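Local structure of uncharacterized protein (Trypanosoma congolense, 4E40) at residues 13-18 with 153-158; 123-128 with 202-207; 146-151 with 157-162. The protein probably binds haptoglobin-haemoglobin complexes as a cell-surface receptor for nutrient uptake, of which this chain is one helical-bundle part. One frame throughout, in Å; residues are numbered along the deposited sequence. Where two conformers were deposited one is given.

In the fold
The three contacts sample an elongated helical bundle built largely from helices 28-73, 82-147 and 192-246. Contact 2 joins two of these long helices, its centre about 11 Å from the centre of the chain. Contacts 1 and 3 belong to one end of the molecule, where helix 153-160 follows the turn after helix 82-147; their centres are about 6 Å apart, and they share Glu157 and Ala158 and touch directly. From contact 2 the centres of contacts 1 and 3 lie about 32 and 34 Å away, with nearest atoms about 16 and 20 Å apart. All three lie away from Arg42 and Lys52, which bind haem b in a structure of this protein; no haem is bound to this chain here.

Contact 1. Residues 13-18 with 153-158; sequences DDVAAA and QYVKEA. Unlike the reference sequence in segment 13-18: Asp14 (reference Glu). Unlike the reference sequence in segment 153-158: Glu157 (reference Lys).
With CG1 set opposite its own backbone N (chi1 178°) and CG2 beside that N, Val15 spreads its two methyls along helix 153-160, and each reaches a different residue there. Val15 CG1 turns to the C-terminal side of the pair, lying 3.7 Å from the carbonyl carbon Ala158 C. CG2 goes the other way and meets Val155 CG1 at 3.8 Å. Val155 has the same kind of torsion (chi1 168°), which places this CG1 beside its carbonyl carbon and within touch of Val15; the two valines meet methyl to methyl at a slant. Behind the fork, the branch point itself is packed closely: Val15 CB stands 3.6 Å from Ala158 CB. Since alanine carries nothing beyond that methyl, helix 12-26 can come in close, and the CA atoms of Val15 and Ala158 are 6.2 Å apart.

One valine thus spans two residues a single helical turn apart, Val155 and Ala158; the side chains meet through apolar carbons alone, with Val15 CG1 also against backbone. The contact joins the short N-terminal helix to the short helix 153-160 at one end of the elongated helical bundle of this haptoglobin-haemoglobin receptor. The third wall is helix 82-147: Leu144 packs against Val15, and Ala147 against Val155. Both helix starts are tied by acidic or amide side chains just outside the segments, with Asp14 N bonded to Asp11 OD2 and Val155 N to Asn152 OD1. Asp14 in turn uses its OD2 to accept a hydrogen bond from Glu10 N.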
loop_
_atom_site.group_PDB
_atom_site.type_symbol
_atom_site.label_atom_id
_atom_site.label_comp_id
_atom_site.label_asym_id
_atom_site.label_seq_id
_atom_site.Cartn_x
_atom_site.Cartn_y
_atom_site.Cartn_z
ATOM N N ASP A 13 -34.280 16.000 15.528
ATOM C CA ASP A 13 -32.948 16.177 14.899
ATOM C C ASP A 13 -31.905 15.187 15.459
ATOM O O ASP A 13 -31.075 14.690 14.666
ATOM C CB ASP A 13 -32.478 17.622 15.076
ATOM C CG ASP A 13 -33.167 18.571 14.173
ATOM O OD1 ASP A 13 -33.680 18.195 13.070
ATOM O OD2 ASP A 13 -33.135 19.809 14.471
ATOM N N ASP A 14 -31.944 14.850 16.749
ATOM C CA ASP A 14 -31.004 13.862 17.280
ATOM C C ASP A 14 -31.290 12.506 16.654
ATOM O O ASP A 14 -30.362 11.767 16.327
ATOM C CB ASP A 14 -31.058 13.673 18.786
ATOM C CG ASP A 14 -30.428 14.831 19.572
ATOM O OD1 ASP A 14 -29.750 15.684 19.019
ATOM O OD2 ASP A 14 -30.671 14.806 20.794
ATOM N N VAL A 15 -32.587 12.182 16.499
ATOM C CA VAL A 15 -32.921 10.888 15.880
ATOM C C VAL A 15 -32.410 10.837 14.430
ATOM O O VAL A 15 -31.791 9.827 14.039
ATOM C CB VAL A 15 -34.451 10.583 15.945
ATOM C CG1 VAL A 15 -34.653 9.243 15.228
ATOM C CG2 VAL A 15 -34.878 10.436 17.393
ATOM N N ALA A 16 -32.592 11.903 13.650
ATOM C CA ALA A 16 -32.121 11.907 12.257
ATOM C C ALA A 16 -30.621 11.797 12.233
ATOM O O ALA A 16 -30.041 11.098 11.410
ATOM C CB ALA A 16 -32.581 13.190 11.554
ATOM N N ALA A 17 -29.971 12.513 13.148
ATOM C CA ALA A 17 -28.521 12.394 13.206
ATOM C C ALA A 17 -28.039 10.984 13.602
ATOM O O ALA A 17 -27.020 10.504 13.047
ATOM C CB ALA A 17 -27.920 13.474 14.159
ATOM N N ALA A 18 -28.754 10.324 14.509
ATOM C CA ALA A 18 -28.375 8.936 14.890
ATOM C C ALA A 18 -28.652 7.981 13.745
ATOM O O ALA A 18 -27.854 7.063 13.527
ATOM C CB ALA A 18 -29.120 8.512 16.159
ATOM N N GLN A 153 -43.361 12.094 21.593
ATOM C CA GLN A 153 -43.995 11.717 20.329
ATOM C C GLN A 153 -43.138 12.070 19.092
ATOM O O GLN A 153 -43.168 11.328 18.102
ATOM C CB GLN A 153 -45.415 12.339 20.180
ATOM C CG GLN A 153 -45.352 13.859 19.953
ATOM C CD GLN A 153 -46.615 14.504 19.370
ATOM O OE1 GLN A 153 -47.281 15.280 20.048
ATOM N NE2 GLN A 153 -46.912 14.226 18.091
ATOM N N TYR A 154 -42.357 13.170 19.162
ATOM C CA TYR A 154 -41.539 13.608 18.021
ATOM C C TYR A 154 -40.331 12.634 17.854
ATOM O O TYR A 154 -39.958 12.302 16.749
ATOM C CB TYR A 154 -40.999 15.049 18.177
ATOM C CG TYR A 154 -42.082 16.066 18.394
ATOM C CD1 TYR A 154 -42.869 16.477 17.325
ATOM C CD2 TYR A 154 -42.328 16.567 19.652
ATOM C CE1 TYR A 154 -43.925 17.379 17.509
ATOM C CE2 TYR A 154 -43.377 17.480 19.868
ATOM C CZ TYR A 154 -44.154 17.881 18.784
ATOM O OH TYR A 154 -45.195 18.757 18.961
ATOM N N VAL A 155 -39.738 12.249 18.965
ATOM C CA VAL A 155 -38.657 11.246 18.948
ATOM C C VAL A 155 -39.178 9.929 18.391
ATOM O O VAL A 155 -38.582 9.347 17.480
ATOM C CB VAL A 155 -38.035 11.052 20.335
ATOM C CG1 VAL A 155 -37.131 9.838 20.391
ATOM C CG2 VAL A 155 -37.267 12.307 20.766
ATOM N N LYS A 156 -40.339 9.495 18.919
ATOM C CA LYS A 156 -40.874 8.188 18.493
ATOM C C LYS A 156 -41.181 8.185 16.982
ATOM O O LYS A 156 -40.846 7.250 16.287
ATOM C CB LYS A 156 -42.155 7.848 19.300
ATOM C CG LYS A 156 -42.880 6.657 18.694
ATOM C CD LYS A 156 -44.276 6.544 19.308
ATOM C CE LYS A 156 -44.241 5.622 20.509
ATOM N NZ LYS A 156 -45.473 4.755 20.536
ATOM N N GLU A 157 -41.829 9.235 16.495
ATOM C CA GLU A 157 -42.145 9.419 15.128
ATOM C C GLU A 157 -40.902 9.424 14.250
ATOM O O GLU A 157 -40.812 8.720 13.231
ATOM C CB GLU A 157 -43.012 10.681 14.927
ATOM C CG GLU A 157 -43.371 10.936 13.471
ATOM C CD GLU A 157 -44.036 9.726 12.815
ATOM O OE1 GLU A 157 -43.811 9.483 11.593
ATOM O OE2 GLU A 157 -44.777 9.003 13.531
ATOM N N ALA A 158 -39.911 10.228 14.633
ATOM C CA ALA A 158 -38.695 10.218 13.856
ATOM C C ALA A 158 -38.039 8.833 13.815
ATOM O O ALA A 158 -37.417 8.481 12.801
ATOM C CB ALA A 158 -37.704 11.229 14.469
#

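Contact 2. Residues 123-128 with 202-207; sequences TEHAKG and LDNLDK
His125 and Asn204 meet across two long antiparallel helices of the receptor's helical bundle, 82-147 and 192-246. The axes of the short segments approach to 8.5 Å with 150° between their directions, and backbones come nearest at His125 and Leu205, whose CA atoms are 5.5 Å apart.

The first kind of contact is CH-pi. Asn204 CB sits over the middle of one face of the His125 imidazole, 3.5 Å from the ring centroid and only 12° off the ring normal; the methylene faces the ring. The amide beyond it does not stack on the ring: its plane is tilted well away from parallel, and the nearest ring atom to Asn204 ND2 is His125 CE1, at 3.9 Å. With CG beside the backbone N, His125 lays its ring across the gap between the helices, where that face can be covered.

The second kind is apolar packing on the inner side of the pair. In Leu205, CG opposite the backbone N (chi1 173°) turns the branch toward helix 82-147, where CD2 lies 3.9 Å from Ala126 CB. Nearer the backbone, Leu205 CB lies 3.9 Å from His125 CB, the atom that carries the ring. Leu205 also packs on Ala122 of helix 82-147 and on Leu35 of helix 28-73, so this buried leucine touches both of the other long helices, while the histidine-asparagine pair lies farther out and is partly exposed.

The third kind is ionic and stays within one helix. Glu124 and Lys127, three residues apart on the exposed flank of helix 82-147, form a salt bridge in which Lys127 NZ meets the syn side of Glu124 OE2 at 3.1 Å, somewhat out of the carboxylate plane.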
loop_
_atom_site.group_PDB
_atom_site.type_symbol
_atom_site.label_atom_id
_atom_site.label_comp_id
_atom_site.label_asym_id
_atom_site.label_seq_id
_atom_site.Cartn_x
_atom_site.Cartn_y
_atom_site.Cartn_z
ATOM N N THR A 123 -3.728 -4.199 6.288
ATOM C CA THR A 123 -4.702 -5.289 6.474
ATOM C C THR A 123 -5.257 -5.291 7.897
ATOM O O THR A 123 -6.473 -5.445 8.080
ATOM C CB THR A 123 -4.113 -6.662 6.050
ATOM O OG1 THR A 123 -3.762 -6.559 4.672
ATOM C CG2 THR A 123 -5.124 -7.754 6.271
ATOM N N GLU A 124 -4.362 -5.084 8.894
ATOM C CA GLU A 124 -4.786 -5.047 10.272
ATOM C C GLU A 124 -5.621 -3.817 10.553
ATOM O O GLU A 124 -6.613 -3.932 11.280
ATOM C CB GLU A 124 -3.579 -5.079 11.250
ATOM C CG GLU A 124 -2.837 -6.405 11.231
ATOM C CD GLU A 124 -3.743 -7.603 11.427
ATOM O OE1 GLU A 124 -4.563 -7.549 12.386
ATOM O OE2 GLU A 124 -3.703 -8.520 10.535
ATOM N N HIS A 125 -5.261 -2.671 9.948
ATOM C CA HIS A 125 -6.156 -1.496 10.145
ATOM C C HIS A 125 -7.539 -1.723 9.568
ATOM O O HIS A 125 -8.558 -1.289 10.173
ATOM C CB HIS A 125 -5.530 -0.223 9.539
ATOM C CG HIS A 125 -4.266 0.226 10.270
ATOM N ND1 HIS A 125 -4.252 0.411 11.595
ATOM C CD2 HIS A 125 -2.987 0.522 9.818
ATOM C CE1 HIS A 125 -2.993 0.759 11.993
ATOM N NE2 HIS A 125 -2.248 0.864 10.919
ATOM N N ALA A 126 -7.624 -2.390 8.428
ATOM C CA ALA A 126 -8.946 -2.581 7.825
ATOM C C ALA A 126 -9.786 -3.533 8.680
ATOM O O ALA A 126 -11.003 -3.283 8.852
ATOM C CB ALA A 126 -8.785 -3.150 6.405
ATOM N N LYS A 127 -9.156 -4.591 9.248
ATOM C CA LYS A 127 -9.842 -5.550 10.118
ATOM C C LYS A 127 -10.350 -4.824 11.342
ATOM O O LYS A 127 -11.487 -5.038 11.761
ATOM C CB LYS A 127 -8.864 -6.653 10.588
ATOM C CG LYS A 127 -8.612 -7.671 9.520
ATOM C CD LYS A 127 -7.756 -8.834 10.019
ATOM C CE LYS A 127 -7.141 -9.579 8.830
ATOM N NZ LYS A 127 -5.906 -10.286 9.335
ATOM N N GLY A 128 -9.507 -3.965 11.927
ATOM C CA GLY A 128 -9.941 -3.210 13.123
ATOM C C GLY A 128 -11.051 -2.206 12.869
ATOM O O GLY A 128 -12.039 -2.154 13.652
ATOM N N LEU A 202 -9.092 4.004 10.118
ATOM C CA LEU A 202 -9.305 4.412 8.728
ATOM C C LEU A 202 -8.232 5.395 8.245
ATOM O O LEU A 202 -7.813 5.300 7.081
ATOM C CB LEU A 202 -10.661 5.109 8.557
ATOM C CG LEU A 202 -11.841 4.140 8.630
ATOM C CD1 LEU A 202 -13.161 4.945 8.633
ATOM C CD2 LEU A 202 -11.846 3.104 7.501
ATOM N N ASP A 203 -7.807 6.321 9.099
ATOM C CA ASP A 203 -6.784 7.294 8.675
ATOM C C ASP A 203 -5.391 6.619 8.513
ATOM O O ASP A 203 -4.618 6.961 7.616
ATOM C CB ASP A 203 -6.808 8.550 9.561
ATOM C CG ASP A 203 -8.065 9.460 9.295
ATOM O OD1 ASP A 203 -8.305 9.867 8.111
ATOM O OD2 ASP A 203 -8.831 9.799 10.259
ATOM N N ASN A 204 -5.123 5.602 9.308
ATOM C CA ASN A 204 -3.841 4.835 9.170
ATOM C C ASN A 204 -3.888 3.961 7.920
ATOM O O ASN A 204 -2.885 3.837 7.216
ATOM C CB ASN A 204 -3.534 4.030 10.433
ATOM C CG ASN A 204 -3.028 4.929 11.562
ATOM O OD1 ASN A 204 -2.397 5.946 11.281
ATOM N ND2 ASN A 204 -3.236 4.532 12.808
ATOM N N LEU A 205 -5.043 3.350 7.662
ATOM C CA LEU A 205 -5.272 2.531 6.462
ATOM C C LEU A 205 -5.048 3.367 5.202
ATOM O O LEU A 205 -4.333 2.936 4.302
ATOM C CB LEU A 205 -6.684 1.933 6.552
ATOM C CG LEU A 205 -7.199 1.169 5.340
ATOM C CD1 LEU A 205 -6.226 0.026 4.890
ATOM C CD2 LEU A 205 -8.570 0.623 5.645
ATOM N N ASP A 206 -5.674 4.547 5.147
ATOM C CA ASP A 206 -5.587 5.435 3.989
ATOM C C ASP A 206 -4.111 5.808 3.777
ATOM O O ASP A 206 -3.612 5.695 2.627
ATOM C CB ASP A 206 -6.448 6.670 4.300
ATOM C CG ASP A 206 -6.724 7.527 3.120
ATOM O OD1 ASP A 206 -6.392 7.184 1.972
ATOM O OD2 ASP A 206 -7.433 8.563 3.350
ATOM N N LYS A 207 -3.416 6.192 4.846
ATOM C CA LYS A 207 -1.987 6.564 4.780
ATOM C C LYS A 207 -1.145 5.407 4.269
ATOM O O LYS A 207 -0.246 5.602 3.410
ATOM C CB LYS A 207 -1.494 6.991 6.134
ATOM C CG LYS A 207 -1.932 8.409 6.463
ATOM C CD LYS A 207 -1.519 8.711 7.903
ATOM C CE LYS A 207 -1.474 10.206 8.185
ATOM N NZ LYS A 207 -2.829 10.815 8.171
#

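Contact 3. Residues 146-151 with 157-162; sequences RAKESE and EAAEEC. Unlike the reference sequence in segment 157-162: Glu157 (reference Lys).
Ala159 CB presses on the peptide link between Ala147 and Lys148, lying 3.5 Å from Lys148 N and 3.6 Å from Ala147 C. The methyl of Ala147 flanks the same spot, its CB 3.7 Å from Ala159 CB. The small Ala159 side chain allows the two segments to come close, and the CA atoms of Lys148 and Ala159 are 5.1 Å apart.

Lys148 also lies over Ala159 with its side chain. Its CG is turned beside its own backbone N (chi1 -73°) and touches Ala159 CB at 3.7 Å; from there the chain runs extended along the backbone of helix 153-160, bringing CE to 3.6 Å from Ala159 O. The aliphatic part of the lysine does the packing against Ala159, while Glu160 CG lies alongside Lys148 CG at 4.3 Å, where both residues are exposed.

These two segments form a helical hairpin turn at one end of the bundle. Helix 82-147 leaves through a type I beta turn from Ala147 to Ser150, closed by the bond from Ser150 N to Ala147 O, and the chain then doubles back as helix 153-160. Ser150 OG hydrogen-bonds to Asn152 N, just before helix 153-160. The hairpin is also fastened to its surroundings: Cys162 forms a disulfide with Cys19 of helix 12-26, and Arg146 NH1 makes a salt bridge to Glu4 near the N terminus. Farther along, Cys162 N hydrogen-bonds to Ala159 O at 3.1 Å.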
loop_
_atom_site.group_PDB
_atom_site.type_symbol
_atom_site.label_atom_id
_atom_site.label_comp_id
_atom_site.label_asym_id
_atom_site.label_seq_id
_atom_site.Cartn_x
_atom_site.Cartn_y
_atom_site.Cartn_z
ATOM N N ARG A 146 -34.716 1.629 20.620
ATOM C CA ARG A 146 -35.307 2.189 21.845
ATOM C C ARG A 146 -36.113 3.487 21.638
ATOM O O ARG A 146 -37.167 3.668 22.286
ATOM C CB ARG A 146 -34.257 2.403 22.939
ATOM C CG ARG A 146 -33.677 1.074 23.407
ATOM C CD ARG A 146 -32.746 1.183 24.614
ATOM N NE ARG A 146 -31.504 1.955 24.407
ATOM C CZ ARG A 146 -30.300 1.453 24.058
ATOM N NH1 ARG A 146 -30.078 0.141 23.805
ATOM N NH2 ARG A 146 -29.284 2.293 23.949
ATOM N N ALA A 147 -35.646 4.380 20.754
ATOM C CA ALA A 147 -36.311 5.621 20.466
ATOM C C ALA A 147 -37.715 5.398 19.886
ATOM O O ALA A 147 -38.589 6.253 20.032
ATOM C CB ALA A 147 -35.436 6.507 19.542
ATOM N N LYS A 148 -37.924 4.255 19.248
ATOM C CA LYS A 148 -39.270 3.876 18.759
ATOM C C LYS A 148 -40.258 3.681 19.907
ATOM O O LYS A 148 -41.482 3.693 19.667
ATOM C CB LYS A 148 -39.202 2.601 17.891
ATOM C CG LYS A 148 -38.587 2.810 16.515
ATOM C CD LYS A 148 -38.560 1.473 15.770
ATOM C CE LYS A 148 -37.711 1.571 14.512
ATOM N NZ LYS A 148 -37.915 0.407 13.600
ATOM N N GLU A 149 -39.762 3.519 21.135
ATOM C CA GLU A 149 -40.640 3.394 22.298
ATOM C C GLU A 149 -40.702 4.662 23.128
ATOM O O GLU A 149 -41.305 4.666 24.203
ATOM C CB GLU A 149 -40.159 2.271 23.235
ATOM C CG GLU A 149 -39.716 0.991 22.564
ATOM C CD GLU A 149 -40.857 0.155 22.011
ATOM O OE1 GLU A 149 -40.556 -0.921 21.436
ATOM O OE2 GLU A 149 -42.043 0.545 22.151
ATOM N N SER A 150 -40.049 5.735 22.671
ATOM C CA SER A 150 -40.041 6.998 23.412
ATOM C C SER A 150 -41.447 7.547 23.710
ATOM O O SER A 150 -42.357 7.486 22.858
ATOM C CB SER A 150 -39.279 8.073 22.648
ATOM O OG SER A 150 -39.133 9.200 23.452
ATOM N N GLU A 151 -41.571 8.139 24.895
ATOM C CA GLU A 151 -42.757 8.901 25.309
ATOM C C GLU A 151 -42.818 10.253 24.614
ATOM O O GLU A 151 -43.876 10.875 24.549
ATOM C CB GLU A 151 -42.740 9.154 26.824
ATOM C CG GLU A 151 -42.437 7.932 27.677
ATOM C CD GLU A 151 -43.687 7.220 28.135
ATOM O OE1 GLU A 151 -43.895 7.197 29.366
ATOM O OE2 GLU A 151 -44.452 6.700 27.279
ATOM N N GLU A 157 -41.829 9.235 16.495
ATOM C CA GLU A 157 -42.145 9.419 15.128
ATOM C C GLU A 157 -40.902 9.424 14.250
ATOM O O GLU A 157 -40.812 8.720 13.231
ATOM C CB GLU A 157 -43.012 10.681 14.927
ATOM C CG GLU A 157 -43.371 10.936 13.471
ATOM C CD GLU A 157 -44.036 9.726 12.815
ATOM O OE1 GLU A 157 -43.811 9.483 11.593
ATOM O OE2 GLU A 157 -44.777 9.003 13.531
ATOM N N ALA A 158 -39.911 10.228 14.633
ATOM C CA ALA A 158 -38.695 10.218 13.856
ATOM C C ALA A 158 -38.039 8.833 13.815
ATOM O O ALA A 158 -37.417 8.481 12.801
ATOM C CB ALA A 158 -37.704 11.229 14.469
ATOM N N ALA A 159 -38.062 8.115 14.932
ATOM C CA ALA A 159 -37.424 6.790 14.993
ATOM C C ALA A 159 -38.164 5.796 14.055
ATOM O O ALA A 159 -37.520 4.958 13.380
ATOM C CB ALA A 159 -37.397 6.278 16.419
ATOM N N GLU A 160 -39.486 5.923 13.974
ATOM C CA GLU A 160 -40.241 5.059 13.042
ATOM C C GLU A 160 -39.930 5.364 11.566
ATOM O O GLU A 160 -39.995 4.457 10.724
ATOM C CB GLU A 160 -41.749 5.141 13.339
ATOM C CG GLU A 160 -42.115 4.557 14.684
ATOM C CD GLU A 160 -43.477 5.028 15.163
ATOM O OE1 GLU A 160 -44.075 5.911 14.490
ATOM O OE2 GLU A 160 -43.943 4.526 16.216
ATOM N N GLU A 161 -39.550 6.611 11.257
ATOM C CA GLU A 161 -39.213 7.040 9.930
ATOM C C GLU A 161 -37.758 6.665 9.587
ATOM O O GLU A 161 -37.323 6.810 8.448
ATOM C CB GLU A 161 -39.380 8.549 9.814
ATOM C CG GLU A 161 -40.814 9.055 9.802
ATOM C CD GLU A 161 -40.924 10.543 10.169
ATOM O OE1 GLU A 161 -39.880 11.226 10.332
ATOM O OE2 GLU A 161 -42.056 11.043 10.312
ATOM N N CYS A 162 -36.997 6.204 10.569
ATOM C CA CYS A 162 -35.612 5.910 10.297
ATOM C C CYS A 162 -35.534 4.495 9.730
ATOM O O CYS A 162 -35.891 3.522 10.384
ATOM C CB CYS A 162 -34.723 6.051 11.549
ATOM S SG CYS A 162 -33.007 5.402 11.363
#